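Local coordinates for protein arsenite methyltransferase (PDB 5EVJ) that probably catalyses stepwise methylation of trivalent arsenic, taking methyl groups from S-adenosyl-L-methionine and using glutathione-bound arsenic as substrate, at residues P54-A59 against A98-K103; D129-D134 against S141-I146; Y287-V292 against N323-V328; Y304-D307 against R311-T314. The protein carries 15 engineered substitutions. All coordinates share one frame; numbering follows the deposited sequence.

Contact 1 (P54-A59 against A98-K103). Engineered in segment 98-103: Ala98 (natural residue Cys).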
loop_
_atom_site.group_PDB
_atom_site.type_symbol
_atom_site.label_atom_id
_atom_site.label_comp_id
_atom_site.label_asym_id
_atom_site.label_seq_id
_atom_site.Cartn_x
_atom_site.Cartn_y
_atom_site.Cartn_z
ATOM N N PRO A 54 -3.794 -11.157 -12.689
ATOM C CA PRO A 54 -3.591 -12.629 -12.870
ATOM C C PRO A 54 -2.592 -13.276 -11.891
ATOM O O PRO A 54 -2.927 -14.298 -11.276
ATOM C CB PRO A 54 -3.055 -12.762 -14.307
ATOM C CG PRO A 54 -3.050 -11.374 -14.886
ATOM C CD PRO A 54 -3.821 -10.448 -13.975
ATOM N N ALA A 55 -1.403 -12.673 -11.735
ATOM C CA ALA A 55 -0.414 -13.148 -10.731
ATOM C C ALA A 55 -1.015 -13.313 -9.319
ATOM O O ALA A 55 -0.801 -14.328 -8.702
ATOM C CB ALA A 55 0.882 -12.328 -10.719
ATOM N N VAL A 56 -1.822 -12.365 -8.862
ATOM C CA VAL A 56 -2.465 -12.468 -7.568
ATOM C C VAL A 56 -3.512 -13.576 -7.520
ATOM O O VAL A 56 -3.516 -14.353 -6.554
ATOM C CB VAL A 56 -3.055 -11.110 -7.116
ATOM C CG1 VAL A 56 -3.847 -11.241 -5.803
ATOM C CG2 VAL A 56 -1.935 -10.056 -6.992
ATOM N N ARG A 57 -4.392 -13.669 -8.530
ATOM C CA ARG A 57 -5.335 -14.809 -8.622
ATOM C C ARG A 57 -4.604 -16.160 -8.648
ATOM O O ARG A 57 -4.979 -17.066 -7.902
ATOM C CB ARG A 57 -6.310 -14.712 -9.839
ATOM C CG ARG A 57 -7.340 -13.566 -9.774
ATOM C CD ARG A 57 -8.368 -13.549 -10.932
ATOM N NE ARG A 57 -7.856 -12.990 -12.196
ATOM C CZ ARG A 57 -7.357 -13.721 -13.202
ATOM N NH1 ARG A 57 -6.901 -13.126 -14.302
ATOM N NH2 ARG A 57 -7.295 -15.054 -13.117
ATOM N N ALA A 58 -3.574 -16.292 -9.499
ATOM C CA ALA A 58 -2.763 -17.531 -9.575
ATOM C C ALA A 58 -2.224 -17.906 -8.186
ATOM O O ALA A 58 -2.309 -19.050 -7.765
ATOM C CB ALA A 58 -1.597 -17.361 -10.562
ATOM N N ALA A 59 -1.694 -16.924 -7.467
ATOM C CA ALA A 59 -1.056 -17.136 -6.155
ATOM C C ALA A 59 -2.115 -17.502 -5.110
ATOM O O ALA A 59 -1.890 -18.388 -4.291
ATOM C CB ALA A 59 -0.263 -15.891 -5.734
ATOM N N ALA A 98 0.001 -12.059 3.301
ATOM C CA ALA A 98 1.414 -12.416 3.503
ATOM C C ALA A 98 1.774 -13.639 2.660
ATOM O O ALA A 98 2.897 -13.734 2.129
ATOM C CB ALA A 98 1.696 -12.643 4.973
ATOM N N TYR A 99 0.803 -14.550 2.473
ATOM C CA TYR A 99 1.076 -15.755 1.683
ATOM C C TYR A 99 1.221 -15.376 0.245
ATOM O O TYR A 99 2.129 -15.811 -0.437
ATOM C CB TYR A 99 -0.057 -16.765 1.840
ATOM C CG TYR A 99 0.107 -17.689 3.053
ATOM C CD1 TYR A 99 0.455 -17.177 4.307
ATOM C CD2 TYR A 99 -0.091 -19.076 2.954
ATOM C CE1 TYR A 99 0.605 -17.997 5.430
ATOM C CE2 TYR A 99 0.034 -19.908 4.102
ATOM C CZ TYR A 99 0.413 -19.364 5.315
ATOM O OH TYR A 99 0.556 -20.147 6.445
ATOM N N VAL A 100 0.372 -14.465 -0.215
ATOM C CA VAL A 100 0.485 -14.010 -1.560
ATOM C C VAL A 100 1.802 -13.291 -1.763
ATOM O O VAL A 100 2.484 -13.484 -2.770
ATOM C CB VAL A 100 -0.669 -13.074 -1.905
ATOM C CG1 VAL A 100 -0.417 -12.440 -3.275
ATOM C CG2 VAL A 100 -1.966 -13.871 -1.827
ATOM N N ALA A 101 2.164 -12.435 -0.817
ATOM C CA ALA A 101 3.437 -11.700 -0.995
ATOM C C ALA A 101 4.662 -12.664 -1.001
ATOM O O ALA A 101 5.619 -12.520 -1.801
ATOM C CB ALA A 101 3.554 -10.679 0.108
ATOM N N ALA A 102 4.614 -13.645 -0.092
ATOM C CA ALA A 102 5.675 -14.610 0.109
ATOM C C ALA A 102 5.946 -15.249 -1.244
ATOM O O ALA A 102 7.087 -15.461 -1.613
ATOM C CB ALA A 102 5.234 -15.650 1.100
ATOM N N LYS A 103 4.900 -15.489 -2.012
ATOM C CA LYS A 103 5.112 -15.990 -3.374
ATOM C C LYS A 103 5.695 -14.948 -4.309
ATOM O O LYS A 103 6.673 -15.182 -5.062
ATOM C CB LYS A 103 3.811 -16.467 -3.992
ATOM C CG LYS A 103 4.099 -16.889 -5.436
ATOM C CD LYS A 103 2.900 -17.453 -6.168
ATOM C CE LYS A 103 3.347 -18.126 -7.469
ATOM N NZ LYS A 103 4.112 -17.173 -8.354
HETATM O O HOH W 1 1.516 -15.777 -9.210
#
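Ala59 meets Val100 and Lys103 where two helices cross, their short axes 9.8 Å apart at closest and their directions 112° from each other. The tight part centres on the methyl group of Ala59. Its CB lies 3.6 Å from Lys103 CD, so a purely aliphatic stretch of the lysine is what rests on the alanine. The same methyl is 4.2 Å from Val100 CG1. Alanine suits this place because its one carbon lets the partner helix come close; the CA atoms of Ala59 and Val100 are 5.8 Å apart. Val56, one turn back, extends the apolar patch more loosely, its CG1 standing 4.4 Å from Val100 CG1.

The other side is polar and wetter. Lys103 leaves its helix with CG opposite the backbone N (chi1 177°), runs outstretched past Ala59, and bends only at the last torsion (chi4 -57°). There NZ gives a hydrogen bond to a water 3.1 Å away, and this water donates to Ala55 O at 2.8 Å. A carbonyl in the first turn of a helix is thus bridged to a lysine ammonium. A long side chain suits the border, since its carbons pack while its charge reaches water.

Helix 54-61, near the start of the modelled chain, packs here on helix 96-104, which follows a glycine-rich turn consistent with the GxGxxA motif of Rossmann-type folds. Val100 also packs on Ile78 and Lys103 on Tyr131 of helix 128-135, while the inner face of helix 96-104 lies on strands 110-115 and 143-147 through Ala98, an engineered residue, Ala101 and Ala102.

Contact 2 (D129-D134 against S141-I146). Engineered in segment 129-134: Ala132 (natural residue Cys).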
loop_
_atom_site.group_PDB
_atom_site.type_symbol
_atom_site.label_atom_id
_atom_site.label_comp_id
_atom_site.label_asym_id
_atom_site.label_seq_id
_atom_site.Cartn_x
_atom_site.Cartn_y
_atom_site.Cartn_z
ATOM N N ASP A 129 5.026 -23.793 6.453
ATOM C CA ASP A 129 6.100 -24.595 5.876
ATOM C C ASP A 129 5.589 -25.344 4.691
ATOM O O ASP A 129 6.227 -25.363 3.580
ATOM C CB ASP A 129 6.734 -25.550 6.899
ATOM C CG ASP A 129 7.467 -24.800 8.046
ATOM O OD1 ASP A 129 8.170 -23.786 7.797
ATOM O OD2 ASP A 129 7.347 -25.240 9.212
ATOM N N ALA A 130 4.427 -25.960 4.917
ATOM C CA ALA A 130 3.820 -26.833 3.914
ATOM C C ALA A 130 3.477 -26.024 2.639
ATOM O O ALA A 130 3.641 -26.506 1.506
ATOM C CB ALA A 130 2.571 -27.509 4.495
ATOM N N TYR A 131 3.013 -24.785 2.828
ATOM C CA TYR A 131 2.704 -23.903 1.700
ATOM C C TYR A 131 3.965 -23.588 0.908
ATOM O O TYR A 131 4.056 -23.729 -0.376
ATOM C CB TYR A 131 1.994 -22.656 2.245
ATOM C CG TYR A 131 1.899 -21.502 1.267
ATOM C CD1 TYR A 131 0.981 -21.534 0.204
ATOM C CD2 TYR A 131 2.743 -20.358 1.406
ATOM C CE1 TYR A 131 0.909 -20.466 -0.690
ATOM C CE2 TYR A 131 2.649 -19.277 0.520
ATOM C CZ TYR A 131 1.739 -19.336 -0.516
ATOM O OH TYR A 131 1.672 -18.310 -1.407
ATOM N N ALA A 132 4.969 -23.180 1.654
ATOM C CA ALA A 132 6.232 -22.765 1.011
ATOM C C ALA A 132 6.896 -23.938 0.343
ATOM O O ALA A 132 7.522 -23.789 -0.719
ATOM C CB ALA A 132 7.189 -22.137 2.040
ATOM N N ARG A 133 6.816 -25.118 0.973
ATOM C CA ARG A 133 7.484 -26.282 0.367
ATOM C C ARG A 133 6.722 -26.889 -0.849
ATOM O O ARG A 133 7.279 -26.961 -1.961
ATOM C CB ARG A 133 7.876 -27.282 1.433
ATOM C CG ARG A 133 8.769 -26.661 2.513
ATOM C CD ARG A 133 9.029 -27.609 3.687
ATOM N NE ARG A 133 9.915 -28.689 3.243
ATOM C CZ ARG A 133 9.632 -30.000 3.239
ATOM N NH1 ARG A 133 8.467 -30.474 3.718
ATOM N NH2 ARG A 133 10.538 -30.858 2.759
ATOM N N ASP A 134 5.445 -27.235 -0.676
ATOM C CA ASP A 134 4.712 -27.895 -1.764
ATOM C C ASP A 134 4.173 -26.926 -2.769
ATOM O O ASP A 134 4.226 -27.236 -3.956
ATOM C CB ASP A 134 3.491 -28.699 -1.296
ATOM C CG ASP A 134 3.563 -29.095 0.155
ATOM O OD1 ASP A 134 4.682 -29.353 0.680
ATOM O OD2 ASP A 134 2.474 -29.183 0.769
ATOM N N SER A 141 9.953 -21.766 4.305
ATOM C CA SER A 141 9.147 -20.533 4.393
ATOM C C SER A 141 10.043 -19.282 4.425
ATOM O O SER A 141 11.065 -19.249 5.144
ATOM C CB SER A 141 8.284 -20.595 5.634
ATOM O OG SER A 141 7.681 -19.358 5.894
ATOM N N ASN A 142 9.716 -18.285 3.602
ATOM C CA ASN A 142 10.373 -16.990 3.743
ATOM C C ASN A 142 9.450 -16.009 4.569
ATOM O O ASN A 142 9.615 -14.811 4.493
ATOM C CB ASN A 142 10.744 -16.462 2.375
ATOM C CG ASN A 142 9.522 -16.305 1.399
ATOM O OD1 ASN A 142 8.403 -16.766 1.664
ATOM N ND2 ASN A 142 9.743 -15.582 0.273
ATOM N N MET A 143 8.537 -16.543 5.390
ATOM C CA MET A 143 7.629 -15.767 6.257
ATOM C C MET A 143 7.950 -15.866 7.758
ATOM O O MET A 143 8.356 -16.884 8.241
ATOM C CB MET A 143 6.175 -16.201 6.041
ATOM C CG MET A 143 5.727 -16.083 4.598
ATOM S SD MET A 143 3.973 -16.555 4.299
ATOM C CE MET A 143 4.343 -18.238 3.827
ATOM N N THR A 144 7.693 -14.791 8.477
ATOM C CA THR A 144 7.892 -14.649 9.884
ATOM C C THR A 144 6.624 -13.936 10.301
ATOM O O THR A 144 6.283 -12.860 9.770
ATOM C CB THR A 144 9.107 -13.746 10.217
ATOM O OG1 THR A 144 10.288 -14.200 9.519
ATOM C CG2 THR A 144 9.398 -13.681 11.744
ATOM N N PHE A 145 5.881 -14.555 11.206
ATOM C CA PHE A 145 4.740 -13.904 11.794
ATOM C C PHE A 145 5.052 -13.565 13.216
ATOM O O PHE A 145 5.508 -14.402 13.934
ATOM C CB PHE A 145 3.584 -14.856 11.724
ATOM C CG PHE A 145 3.154 -15.119 10.321
ATOM C CD1 PHE A 145 2.426 -14.133 9.604
ATOM C CD2 PHE A 145 3.506 -16.287 9.693
ATOM C CE1 PHE A 145 2.065 -14.356 8.292
ATOM C CE2 PHE A 145 3.140 -16.527 8.382
ATOM C CZ PHE A 145 2.393 -15.574 7.684
ATOM N N ILE A 146 4.847 -12.316 13.624
ATOM C CA ILE A 146 5.053 -11.978 15.025
ATOM C C ILE A 146 3.829 -11.297 15.602
ATOM O O ILE A 146 3.019 -10.715 14.871
ATOM C CB ILE A 146 6.331 -11.137 15.262
ATOM C CG1 ILE A 146 6.206 -9.744 14.679
ATOM C CG2 ILE A 146 7.547 -11.801 14.623
ATOM C CD1 ILE A 146 7.545 -9.232 14.215
#
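An ST turn at Ser141, lying against engineered Ala132 and Asp129, brings the chain into strand 143-147 after the short loop that follows helix 128-135; this strand is outermost on one side of the seven-stranded methyltransferase sheet. In the turn Ser141 OG accepts a hydrogen bond from Met143 N at 3.0 Å, with an angle of 157° at the hydrogen. The hydroxyl stands opposite its own backbone N and beside its carbonyl carbon (chi1 169°), and from there it turns forward along the chain to meet Met143 N. Serine suits the spot: it is small enough to sit under a helix and carries an acceptor for the first amide of the strand.

Against the helix the turn offers backbone and carbon. Ala132 CB, in place of the natural cysteine side chain, is 3.5 Å from Ser141 CA, and the two CB atoms are 4.1 Å apart. On the outer side Asp129 bends its carboxylate over, bringing OD1 to 3.9 Å from Ser141 CB.

Two residues on, Met143 sends its terminal methyl to Tyr131. CE reaches the ring at its edge, near the ring plane, 3.6 Å from CD2 and 3.9 Å from CE2, and the two side chains cross at about a right angle. The turn at chi3 (-95°) carries CE toward the helix. Methionine, flexible and apolar, fits a rim of aromatic carbon well.

The chemistry therefore implies division of labour: between the two segments the hold is largely van der Waals contact, whereas polar bonds lie to the sides, in the serine turn and in the bond of Tyr131 OH to Tyr99 O of helix 96-104.

Contact 3 (Y287-V292 against N323-V328)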
loop_
_atom_site.group_PDB
_atom_site.type_symbol
_atom_site.label_atom_id
_atom_site.label_comp_id
_atom_site.label_asym_id
_atom_site.label_seq_id
_atom_site.Cartn_x
_atom_site.Cartn_y
_atom_site.Cartn_z
ATOM N N TYR A 287 11.215 19.700 -13.249
ATOM C CA TYR A 287 12.652 19.728 -13.484
ATOM C C TYR A 287 13.008 19.268 -14.922
ATOM O O TYR A 287 14.182 18.997 -15.215
ATOM C CB TYR A 287 13.374 18.859 -12.434
ATOM C CG TYR A 287 13.081 19.280 -11.038
ATOM C CD1 TYR A 287 13.733 20.355 -10.474
ATOM C CD2 TYR A 287 12.119 18.611 -10.273
ATOM C CE1 TYR A 287 13.439 20.769 -9.175
ATOM C CE2 TYR A 287 11.836 18.999 -8.994
ATOM C CZ TYR A 287 12.490 20.104 -8.461
ATOM O OH TYR A 287 12.224 20.511 -7.181
ATOM N N GLY A 288 12.017 19.236 -15.816
ATOM C CA GLY A 288 12.252 18.806 -17.197
ATOM C C GLY A 288 12.688 17.348 -17.393
ATOM O O GLY A 288 13.385 17.023 -18.400
ATOM N N GLN A 289 12.289 16.468 -16.458
ATOM C CA GLN A 289 12.659 15.092 -16.583
ATOM C C GLN A 289 11.713 14.322 -17.507
ATOM O O GLN A 289 10.517 14.683 -17.672
ATOM C CB GLN A 289 12.755 14.426 -15.211
ATOM C CG GLN A 289 13.821 15.001 -14.291
ATOM C CD GLN A 289 13.426 14.771 -12.825
ATOM O OE1 GLN A 289 12.369 15.213 -12.365
ATOM N NE2 GLN A 289 14.211 13.982 -12.142
ATOM N N VAL A 290 12.247 13.232 -18.067
ATOM C CA VAL A 290 11.413 12.263 -18.859
ATOM C C VAL A 290 11.589 10.869 -18.314
ATOM O O VAL A 290 12.736 10.474 -18.075
ATOM C CB VAL A 290 11.937 12.273 -20.327
ATOM C CG1 VAL A 290 11.278 11.193 -21.206
ATOM C CG2 VAL A 290 11.781 13.695 -20.905
ATOM N N ALA A 291 10.493 10.117 -18.222
ATOM C CA ALA A 291 10.479 8.714 -17.778
ATOM C C ALA A 291 10.106 7.716 -18.907
ATOM O O ALA A 291 9.224 7.994 -19.775
ATOM C CB ALA A 291 9.511 8.518 -16.591
ATOM N N VAL A 292 10.792 6.570 -18.928
ATOM C CA VAL A 292 10.486 5.593 -19.924
ATOM C C VAL A 292 10.419 4.341 -19.128
ATOM O O VAL A 292 11.416 3.958 -18.423
ATOM C CB VAL A 292 11.601 5.470 -21.028
ATOM C CG1 VAL A 292 11.177 4.561 -22.196
ATOM C CG2 VAL A 292 12.012 6.834 -21.543
ATOM N N ASN A 323 8.368 14.433 -8.555
ATOM C CA ASN A 323 7.835 13.425 -7.642
ATOM C C ASN A 323 7.730 12.125 -8.337
ATOM O O ASN A 323 8.235 11.090 -7.865
ATOM C CB ASN A 323 6.461 13.814 -7.037
ATOM C CG ASN A 323 6.580 14.824 -5.884
ATOM O OD1 ASN A 323 7.695 15.234 -5.482
ATOM N ND2 ASN A 323 5.423 15.230 -5.343
ATOM N N THR A 324 7.020 12.159 -9.447
ATOM C CA THR A 324 6.791 10.998 -10.245
ATOM C C THR A 324 8.159 10.448 -10.707
ATOM O O THR A 324 8.336 9.242 -10.680
ATOM C CB THR A 324 5.962 11.395 -11.493
ATOM O OG1 THR A 324 4.623 11.712 -11.047
ATOM C CG2 THR A 324 5.930 10.193 -12.461
ATOM N N ALA A 325 9.094 11.311 -11.124
ATOM C CA ALA A 325 10.423 10.793 -11.540
ATOM C C ALA A 325 11.099 10.029 -10.364
ATOM O O ALA A 325 11.790 9.036 -10.559
ATOM C CB ALA A 325 11.344 11.905 -12.075
ATOM N N SER A 326 10.900 10.513 -9.147
ATOM C CA SER A 326 11.463 9.886 -7.957
ATOM C C SER A 326 10.757 8.555 -7.719
ATOM O O SER A 326 11.408 7.559 -7.348
ATOM C CB SER A 326 11.275 10.813 -6.690
ATOM O OG SER A 326 12.178 11.916 -6.738
ATOM N N MET A 327 9.433 8.548 -7.841
ATOM C CA MET A 327 8.696 7.345 -7.552
ATOM C C MET A 327 8.958 6.114 -8.446
ATOM O O MET A 327 8.739 4.947 -8.010
ATOM C CB MET A 327 7.193 7.626 -7.567
ATOM C CG MET A 327 6.776 8.683 -6.519
ATOM S SD MET A 327 5.027 9.174 -6.525
ATOM C CE MET A 327 5.021 10.425 -5.219
ATOM N N VAL A 328 9.302 6.378 -9.724
ATOM C CA VAL A 328 9.514 5.310 -10.677
ATOM C C VAL A 328 11.007 5.218 -10.896
ATOM O O VAL A 328 11.494 4.167 -11.235
ATOM C CB VAL A 328 8.787 5.535 -12.037
ATOM C CG1 VAL A 328 7.299 5.751 -11.761
ATOM C CG2 VAL A 328 9.441 6.659 -12.872
HETATM O O HOH W 2 13.238 13.453 -9.400
#
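Gln289, on strand 289-293, drops its side chain onto Ala325 of helix 322-329. From CB the chain passes to CG, which lies beside the backbone N and opposite the carbonyl carbon (chi1 -63°); from there it stays extended, and these two methylenes serve to span the space between strand and helix. At CD the contact begins, 3.6 Å from Ala325 CB. The methyl lies over one face of the amide, near its oxygen and nitrogen end: OE1 and NE2 are each 3.5 Å from Ala325 CB. The small size of alanine lets the glutamine lie close to the helix. NE2 ends the path with a hydrogen bond to a water at 3.0 Å, which in turn donates to Ser326 OG at 3.3 Å. Glutamine suits this buried place because it has length to cross the gap and an N-H to spend on the water bridge.

Two residues on, Ala291 points to the helix again, as strand alternation requires, and its CB is 4.2 Å from Val328 CG2. Small and branched apolar groups fill this end without polar demands.

Strand 289-293 is the middle of a three-stranded antiparallel sheet between 318-320 and 337-340, and the helix packs across one face of it. Ala325 also packs on Val320, Val328 on Phe337 and Ile339, and Phe312 of strand 310-313 meets both Ala291 and Val328.

Contact 4 (Y304-D307 against R311-T314)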
loop_
_atom_site.group_PDB
_atom_site.type_symbol
_atom_site.label_atom_id
_atom_site.label_comp_id
_atom_site.label_asym_id
_atom_site.label_seq_id
_atom_site.Cartn_x
_atom_site.Cartn_y
_atom_site.Cartn_z
ATOM N N TYR A 304 2.560 0.040 -17.519
ATOM C CA TYR A 304 2.524 0.018 -16.057
ATOM C C TYR A 304 1.795 1.243 -15.464
ATOM O O TYR A 304 2.131 2.419 -15.757
ATOM C CB TYR A 304 3.949 0.073 -15.576
ATOM C CG TYR A 304 4.019 0.113 -14.072
ATOM C CD1 TYR A 304 3.753 -1.031 -13.324
ATOM C CD2 TYR A 304 4.359 1.284 -13.404
ATOM C CE1 TYR A 304 3.814 -1.003 -11.933
ATOM C CE2 TYR A 304 4.454 1.318 -12.023
ATOM C CZ TYR A 304 4.163 0.177 -11.296
ATOM O OH TYR A 304 4.216 0.211 -9.932
ATOM N N ASP A 305 0.802 0.996 -14.653
ATOM C CA ASP A 305 0.221 2.089 -13.830
ATOM C C ASP A 305 0.975 2.410 -12.532
ATOM O O ASP A 305 0.894 1.643 -11.559
ATOM C CB ASP A 305 -1.238 1.762 -13.474
ATOM C CG ASP A 305 -2.127 1.568 -14.746
ATOM O OD1 ASP A 305 -2.061 2.409 -15.684
ATOM O OD2 ASP A 305 -2.831 0.539 -14.803
ATOM N N LEU A 306 1.664 3.548 -12.491
ATOM C CA LEU A 306 2.128 4.062 -11.223
ATOM C C LEU A 306 0.904 4.360 -10.357
ATOM O O LEU A 306 0.820 3.981 -9.184
ATOM C CB LEU A 306 2.930 5.345 -11.421
ATOM C CG LEU A 306 3.319 6.119 -10.130
ATOM C CD1 LEU A 306 4.286 5.299 -9.231
ATOM C CD2 LEU A 306 4.041 7.404 -10.554
ATOM N N ASP A 307 -0.017 5.151 -10.881
ATOM C CA ASP A 307 -1.189 5.556 -10.066
ATOM C C ASP A 307 -2.253 5.859 -11.080
ATOM O O ASP A 307 -1.976 5.765 -12.277
ATOM C CB ASP A 307 -0.894 6.769 -9.170
ATOM C CG ASP A 307 -0.339 7.948 -9.930
ATOM O OD1 ASP A 307 -0.918 8.329 -10.981
ATOM O OD2 ASP A 307 0.676 8.540 -9.465
ATOM N N ARG A 311 -0.097 6.423 -16.359
ATOM C CA ARG A 311 0.075 5.143 -17.017
ATOM C C ARG A 311 1.221 5.272 -18.014
ATOM O O ARG A 311 1.180 6.152 -18.837
ATOM C CB ARG A 311 -1.211 4.762 -17.749
ATOM C CG ARG A 311 -1.094 3.564 -18.675
ATOM C CD ARG A 311 -2.510 3.172 -19.044
ATOM N NE ARG A 311 -2.668 1.737 -19.140
ATOM C CZ ARG A 311 -2.405 1.025 -20.243
ATOM N NH1 ARG A 311 -1.983 1.639 -21.371
ATOM N NH2 ARG A 311 -2.573 -0.310 -20.225
ATOM N N PHE A 312 2.215 4.402 -17.910
ATOM C CA PHE A 312 3.399 4.412 -18.721
ATOM C C PHE A 312 3.302 3.277 -19.677
ATOM O O PHE A 312 3.128 2.072 -19.268
ATOM C CB PHE A 312 4.664 4.132 -17.894
ATOM C CG PHE A 312 5.002 5.236 -16.961
ATOM C CD1 PHE A 312 4.378 5.313 -15.695
ATOM C CD2 PHE A 312 5.855 6.264 -17.388
ATOM C CE1 PHE A 312 4.635 6.381 -14.874
ATOM C CE2 PHE A 312 6.091 7.359 -16.555
ATOM C CZ PHE A 312 5.487 7.400 -15.296
ATOM N N VAL A 313 3.461 3.633 -20.949
ATOM C CA VAL A 313 3.422 2.626 -21.961
ATOM C C VAL A 313 4.864 2.249 -22.232
ATOM O O VAL A 313 5.792 3.115 -22.339
ATOM C CB VAL A 313 2.656 3.135 -23.188
ATOM C CG1 VAL A 313 2.663 2.096 -24.323
ATOM C CG2 VAL A 313 1.195 3.472 -22.798
ATOM N N THR A 314 5.083 0.952 -22.350
ATOM C CA THR A 314 6.458 0.447 -22.661
ATOM C C THR A 314 7.192 1.201 -23.770
ATOM O O THR A 314 6.687 1.339 -24.847
ATOM C CB THR A 314 6.344 -1.029 -22.985
ATOM O OG1 THR A 314 5.738 -1.651 -21.845
ATOM C CG2 THR A 314 7.722 -1.660 -23.369
#
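Leu306, which touches Phe312, belongs to a classic beta bulge: Leu306 and Asp307 together face the single residue His310, and the chain turns a corner at Leu306. The setting is a beta hairpin of strands 303-305 and 310-313, whose regular part comes just before the bulge. Tyr304 and Phe312 form an antiparallel hydrogen-bonded pair. Tyr304 N gives to Phe312 O at 2.7 Å, and Phe312 N returns a bond to Tyr304 O at 2.9 Å.

The next pair, Asp305 and Arg311, is non-hydrogen-bonded, and its side chains share the exposed face. The first torsion of Asp305 (chi1 -59°) sets CG beside the backbone N and opposite the carbonyl carbon, from where OD1 reaches the arginine stem. This oxygen lies 3.2 Å from Arg311 CB and makes a salt bridge with Arg311 NE at 3.6 Å. The carboxylate and guanidinium planes are 50° apart, so they do not meet in the flat two-toothed way. Charged side chains suit this exposed face, the arginine long enough for its carbons to run beside the carboxylate.

On the buried face stand Tyr304 and Phe312, large aromatics fit for a core. Arg272 NH1 is hydrogen-bonded to both Tyr304 OH and Leu306 O. Beyond the corner, Asp307 OD2 makes a salt bridge with Arg243, and OD1 is hydrogen-bonded to His310 ND1. Phe312 meets Phe337 edge to face and packs on helix 322-329 through Thr324, as Leu306 does.

Two neighbours approach the Phe312 ring at its edge, near its plane: Tyr304 O is 3.7 Å from CD1, and Leu306 CB is 4.0 Å from CE1.

How the contacts relate
From the N terminus, contact 1 closes the first loop, bringing the leading helix 54-61 against helix 96-104 of the methyltransferase core. Contact 2 closes a short loop between helix 128-135 and edge strand 143-147. The two are in series but touch, Met143 packing on Tyr99 and Ala102 of helix 96-104. Much later, contact 3 brings helix 322-329 back against strand 289-293, closing the loop in which contact 4, a tight hairpin, nests. These two also touch, with Phe312 and Leu306 lying against the strand and helix of contact 3. The two pairs do not touch each other: the nearest atoms of contacts 1 and 4 are about 11 Å apart.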